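Local coordinates for protein transcriptional regulator kdgR (Escherichia coli, PDB 1YSP) that represses transcription of genes for the transport and catabolism of 2-keto-3-deoxygluconate, this piece being the C-terminal IclR-type domain of the DNA-binding regulator, at residues A[73-76]-A[77-81]; A[160-163]-A[164-168]. One frame throughout, in Å; residues are numbered along the deposited sequence. Where two conformers were deposited one is given.

Interaction 1: A[73-76]-A[77-81]; sequences RDEV and KQILE
V76 and L80, one helical turn apart, show how a short amphipathic helix divides its labour. Their side chains run alongside one another and point the same way, with CG1 of V76 resting 3.8 Å from CD1 of L80. The V76 methyl reaches that place because CG1 stands anti to the backbone N (chi1 168°). On the inner side V76 also meets L100, and L80 packs on L99 and L68. Beside this apolar pair, I79 folds back over the preceding turn: its CG1 lies 3.2 Å from the carbonyl O of E75. Its CD1 is 4.0 Å from E75 OE2, a van der Waals contact between a methyl and a carboxylate oxygen, and the ion pair of that carboxylate with R71 is long and weak.

Four successive backbone N-H to O=C hydrogen bonds join the two turns: K77 N to R73 O, Q78 N to D74 O, I79 N to E75 O at 2.8 Å, and L80 N to V76 O at 2.9 Å.

Among the charged groups, R73 NH1 forms a salt bridge with D104 OD1 on helix 96-109, while D74 OD1 and K77 NZ, of opposite sign, stay 6.4 Å apart and do not touch. The pattern is that of an amphipathic alpha-helix, here 73-80, laid by its apolar side against helices 62-69 and 96-109 of the IclR C-terminal domain.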
loop_
_atom_site.group_PDB
_atom_site.type_symbol
_atom_site.label_atom_id
_atom_site.label_comp_id
_atom_site.label_asym_id
_atom_site.label_seq_id
_atom_site.Cartn_x
_atom_site.Cartn_y
_atom_site.Cartn_z
ATOM N N ARG A 73 -11.205 -14.093 -0.482
ATOM C CA ARG A 73 -10.351 -14.666 0.554
ATOM C C ARG A 73 -9.789 -16.053 0.185
ATOM O O ARG A 73 -8.887 -16.578 0.862
ATOM C CB ARG A 73 -11.099 -14.733 1.883
ATOM C CG ARG A 73 -10.176 -14.801 3.108
ATOM C CD ARG A 73 -10.092 -13.467 3.891
ATOM N NE ARG A 73 -9.842 -12.306 3.030
ATOM C CZ ARG A 73 -9.758 -11.043 3.450
ATOM N NH1 ARG A 73 -9.887 -10.739 4.745
ATOM N NH2 ARG A 73 -9.536 -10.068 2.565
ATOM N N ASP A 74 -10.331 -16.639 -0.883
ATOM C CA ASP A 74 -9.805 -17.898 -1.407
ATOM C C ASP A 74 -8.674 -17.668 -2.388
ATOM O O ASP A 74 -7.670 -18.376 -2.335
ATOM C CB ASP A 74 -10.913 -18.805 -1.977
ATOM C CG ASP A 74 -11.258 -19.949 -1.024
ATOM O OD1 ASP A 74 -10.713 -21.063 -1.207
ATOM O OD2 ASP A 74 -12.027 -19.738 -0.067
ATOM N N GLU A 75 -8.824 -16.662 -3.248
ATOM C CA GLU A 75 -7.714 -16.099 -3.999
ATOM C C GLU A 75 -6.542 -15.661 -3.084
ATOM O O GLU A 75 -5.401 -15.951 -3.394
ATOM C CB GLU A 75 -8.187 -14.904 -4.809
ATOM C CG GLU A 75 -8.484 -15.180 -6.274
ATOM C CD GLU A 75 -8.083 -14.002 -7.129
ATOM O OE1 GLU A 75 -8.851 -13.600 -8.049
ATOM O OE2 GLU A 75 -6.990 -13.459 -6.845
ATOM N N VAL A 76 -6.852 -14.995 -1.964
ATOM C CA VAL A 76 -5.838 -14.584 -0.960
ATOM C C VAL A 76 -5.070 -15.799 -0.443
ATOM O O VAL A 76 -3.856 -15.853 -0.567
ATOM C CB VAL A 76 -6.445 -13.761 0.233
ATOM C CG1 VAL A 76 -5.425 -13.625 1.395
ATOM C CG2 VAL A 76 -6.926 -12.362 -0.229
ATOM N N LYS A 77 -5.780 -16.777 0.137
ATOM C CA LYS A 77 -5.090 -17.941 0.696
ATOM C C LYS A 77 -4.266 -18.657 -0.410
ATOM O O LYS A 77 -3.165 -19.122 -0.150
ATOM C CB LYS A 77 -6.066 -18.859 1.459
ATOM C CG LYS A 77 -6.358 -18.398 2.915
ATOM C CD LYS A 77 -7.294 -19.386 3.665
ATOM C CE LYS A 77 -6.775 -20.838 3.524
ATOM N NZ LYS A 77 -7.541 -21.895 4.279
ATOM N N GLN A 78 -4.776 -18.668 -1.636
ATOM C CA GLN A 78 -4.032 -19.157 -2.832
ATOM C C GLN A 78 -2.724 -18.397 -3.101
ATOM O O GLN A 78 -1.643 -19.003 -3.202
ATOM C CB GLN A 78 -4.941 -19.132 -4.075
ATOM C CG GLN A 78 -4.225 -19.410 -5.409
ATOM C CD GLN A 78 -5.169 -19.494 -6.640
ATOM O OE1 GLN A 78 -6.088 -18.665 -6.827
ATOM N NE2 GLN A 78 -4.908 -20.486 -7.507
ATOM N N ILE A 79 -2.820 -17.073 -3.231
ATOM C CA ILE A 79 -1.631 -16.223 -3.401
ATOM C C ILE A 79 -0.599 -16.505 -2.276
ATOM O O ILE A 79 0.588 -16.684 -2.526
ATOM C CB ILE A 79 -2.025 -14.727 -3.411
ATOM C CG1 ILE A 79 -2.909 -14.385 -4.626
ATOM C CG2 ILE A 79 -0.775 -13.847 -3.400
ATOM C CD1 ILE A 79 -3.798 -13.134 -4.426
ATOM N N LEU A 80 -1.062 -16.571 -1.027
ATOM C CA LEU A 80 -0.141 -16.691 0.108
ATOM C C LEU A 80 0.406 -18.107 0.359
ATOM O O LEU A 80 1.343 -18.300 1.151
ATOM C CB LEU A 80 -0.809 -16.166 1.373
ATOM C CG LEU A 80 -1.167 -14.680 1.335
ATOM C CD1 LEU A 80 -1.921 -14.394 2.627
ATOM C CD2 LEU A 80 0.085 -13.857 1.180
ATOM N N GLU A 81 -0.135 -19.086 -0.359
ATOM C CA GLU A 81 0.320 -20.492 -0.197
ATOM C C GLU A 81 1.817 -20.700 -0.315
ATOM O O GLU A 81 2.415 -21.431 0.477
ATOM C CB GLU A 81 -0.393 -21.384 -1.224
ATOM C CG GLU A 81 -1.638 -21.983 -0.677
ATOM C CD GLU A 81 -1.351 -23.207 0.169
ATOM O OE1 GLU A 81 -1.443 -24.336 -0.380
ATOM O OE2 GLU A 81 -1.023 -23.047 1.369
#

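Interaction 2: A[160-163]-A[164-168]; sequences MLHT and AARKI. With SO4 (sulfate ion), chain B.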
loop_
_atom_site.group_PDB
_atom_site.type_symbol
_atom_site.label_atom_id
_atom_site.label_comp_id
_atom_site.label_asym_id
_atom_site.label_seq_id
_atom_site.Cartn_x
_atom_site.Cartn_y
_atom_site.Cartn_z
ATOM N N MET A 160 -5.580 12.634 1.974
ATOM C CA MET A 160 -4.930 13.048 0.705
ATOM C C MET A 160 -4.636 11.856 -0.228
ATOM O O MET A 160 -4.700 11.983 -1.460
ATOM C CB MET A 160 -3.621 13.781 0.952
ATOM C CG MET A 160 -3.781 15.132 1.687
ATOM S SD MET A 160 -2.147 15.852 1.988
ATOM C CE MET A 160 -1.631 15.003 3.449
ATOM N N LEU A 161 -4.238 10.715 0.353
ATOM C CA LEU A 161 -4.083 9.468 -0.468
ATOM C C LEU A 161 -5.407 9.107 -1.172
ATOM O O LEU A 161 -5.401 8.747 -2.360
ATOM C CB LEU A 161 -3.631 8.297 0.440
ATOM C CG LEU A 161 -2.154 8.323 0.729
ATOM C CD1 LEU A 161 -1.853 7.285 1.858
ATOM C CD2 LEU A 161 -1.322 8.007 -0.513
ATOM N N HIS A 162 -6.507 9.133 -0.429
ATOM C CA HIS A 162 -7.821 8.778 -0.974
ATOM C C HIS A 162 -8.216 9.702 -2.125
ATOM O O HIS A 162 -8.683 9.244 -3.182
ATOM C CB HIS A 162 -8.882 8.793 0.101
ATOM C CG HIS A 162 -8.958 7.517 0.883
ATOM N ND1 HIS A 162 -8.844 6.271 0.291
ATOM C CD2 HIS A 162 -9.183 7.290 2.196
ATOM C CE1 HIS A 162 -8.964 5.338 1.218
ATOM N NE2 HIS A 162 -9.171 5.927 2.380
ATOM N N THR A 163 -8.011 10.992 -1.945
ATOM C CA THR A 163 -8.214 11.952 -3.083
ATOM C C THR A 163 -7.401 11.595 -4.307
ATOM O O THR A 163 -7.948 11.482 -5.430
ATOM C CB THR A 163 -7.900 13.398 -2.621
ATOM O OG1 THR A 163 -8.712 13.669 -1.478
ATOM C CG2 THR A 163 -8.177 14.435 -3.750
ATOM N N ALA A 164 -6.098 11.405 -4.115
ATOM C CA ALA A 164 -5.196 11.044 -5.205
ATOM C C ALA A 164 -5.632 9.741 -5.886
ATOM O O ALA A 164 -5.777 9.678 -7.137
ATOM C CB ALA A 164 -3.751 10.902 -4.666
ATOM N N ALA A 165 -5.885 8.698 -5.070
ATOM C CA ALA A 165 -6.315 7.400 -5.615
ATOM C C ALA A 165 -7.651 7.459 -6.371
ATOM O O ALA A 165 -7.808 6.799 -7.396
ATOM C CB ALA A 165 -6.388 6.358 -4.494
ATOM N N ARG A 166 -8.608 8.216 -5.846
ATOM C CA ARG A 166 -9.888 8.305 -6.509
ATOM C C ARG A 166 -9.767 8.934 -7.895
ATOM O O ARG A 166 -10.411 8.464 -8.840
ATOM C CB ARG A 166 -10.893 8.995 -5.617
ATOM C CG ARG A 166 -11.476 8.009 -4.615
ATOM C CD ARG A 166 -11.850 8.674 -3.327
ATOM N NE ARG A 166 -12.252 7.698 -2.315
ATOM C CZ ARG A 166 -12.134 7.880 -1.002
ATOM N NH1 ARG A 166 -11.611 9.003 -0.529
ATOM N NH2 ARG A 166 -12.529 6.932 -0.155
ATOM N N LYS A 167 -8.904 9.947 -8.023
ATOM C CA LYS A 167 -8.627 10.564 -9.339
ATOM C C LYS A 167 -7.969 9.557 -10.293
ATOM O O LYS A 167 -8.407 9.371 -11.463
ATOM C CB LYS A 167 -7.792 11.859 -9.175
ATOM C CG LYS A 167 -8.520 12.986 -8.406
ATOM C CD LYS A 167 -7.662 14.308 -8.392
ATOM C CE LYS A 167 -8.490 15.492 -7.915
ATOM N NZ LYS A 167 -7.535 16.508 -7.332
ATOM N N ILE A 168 -6.947 8.856 -9.813
ATOM C CA ILE A 168 -6.285 7.835 -10.654
ATOM C C ILE A 168 -7.282 6.757 -11.140
ATOM O O ILE A 168 -7.277 6.374 -12.330
ATOM C CB ILE A 168 -5.136 7.128 -9.915
ATOM C CG1 ILE A 168 -4.037 8.125 -9.488
ATOM C CG2 ILE A 168 -4.509 6.000 -10.793
ATOM C CD1 ILE A 168 -2.978 7.465 -8.460
HETATM S S SO4 B . -4.327 17.927 -10.012
HETATM O O1 SO4 B . -4.316 19.400 -9.999
HETATM O O2 SO4 B . -3.710 17.397 -8.747
HETATM O O3 SO4 B . -5.656 17.487 -10.078
HETATM O O4 SO4 B . -3.563 17.409 -11.188
#
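Over one face of the H162 ring lies the guanidinium of R166, in one of the two conformers deposited for that arginine; the detail of the stack holds for this conformer alone and is otherwise doubtful. The two planes are inclined by 28° with centres 4.2 Å apart, so the stack is tilted and offset: NH2 sits above the rim of the imidazole, and the guanidinium in turn has one face toward H162, with ND1 over its rim. CG of R166 beside the backbone N (chi1 -82°), with a bend at chi2, lets the chain run back past the carbonyl of H162, CD passing 3.2 Å from its O. With an alanine in place of H162, the guanidinium in this conformer would probably lose the flat surface it lies on and be freer to turn.

T163 and K167 run side by side, CG2 of the first 4.2 Å from NZ of the second. T163 OG1 bonds back to the carbonyl of A159, and K167 NZ makes a weak hydrogen bond, 3.5 Å long, to O3 of a sulfate ion probably taken from the crystallisation liquor. Four backbone N-H to O=C hydrogen bonds of the alpha-helical i+4 kind connect the turns.

On the sheet-facing side of the same turns, L161 and A164 pack on L140 of strand 136-142 and A165 meets V127 of strand 123-130, while M160 leans on L16 of helix 4-20.

Both interactions join successive turns of one helix through the same i+4 backbone bonding; what differs is the use made of the side chains. Interaction 1 buries V76 and L80 against neighbouring helices, leaves D74, K77 and Q78 exposed, and sends its arginine to an acid on another helix. Interaction 2 turns its buried L161, A164 and A165 to the antiparallel sheet and leaves T163, R166 and K167 exposed; its arginine, in the modelled conformer, stacks on a histidine one turn back. Interaction 1 lies farther out, about 18 Å between its centre and that of the chain against about 13 Å for interaction 2. Their nearest atoms are about 15 Å apart, so the two do not touch.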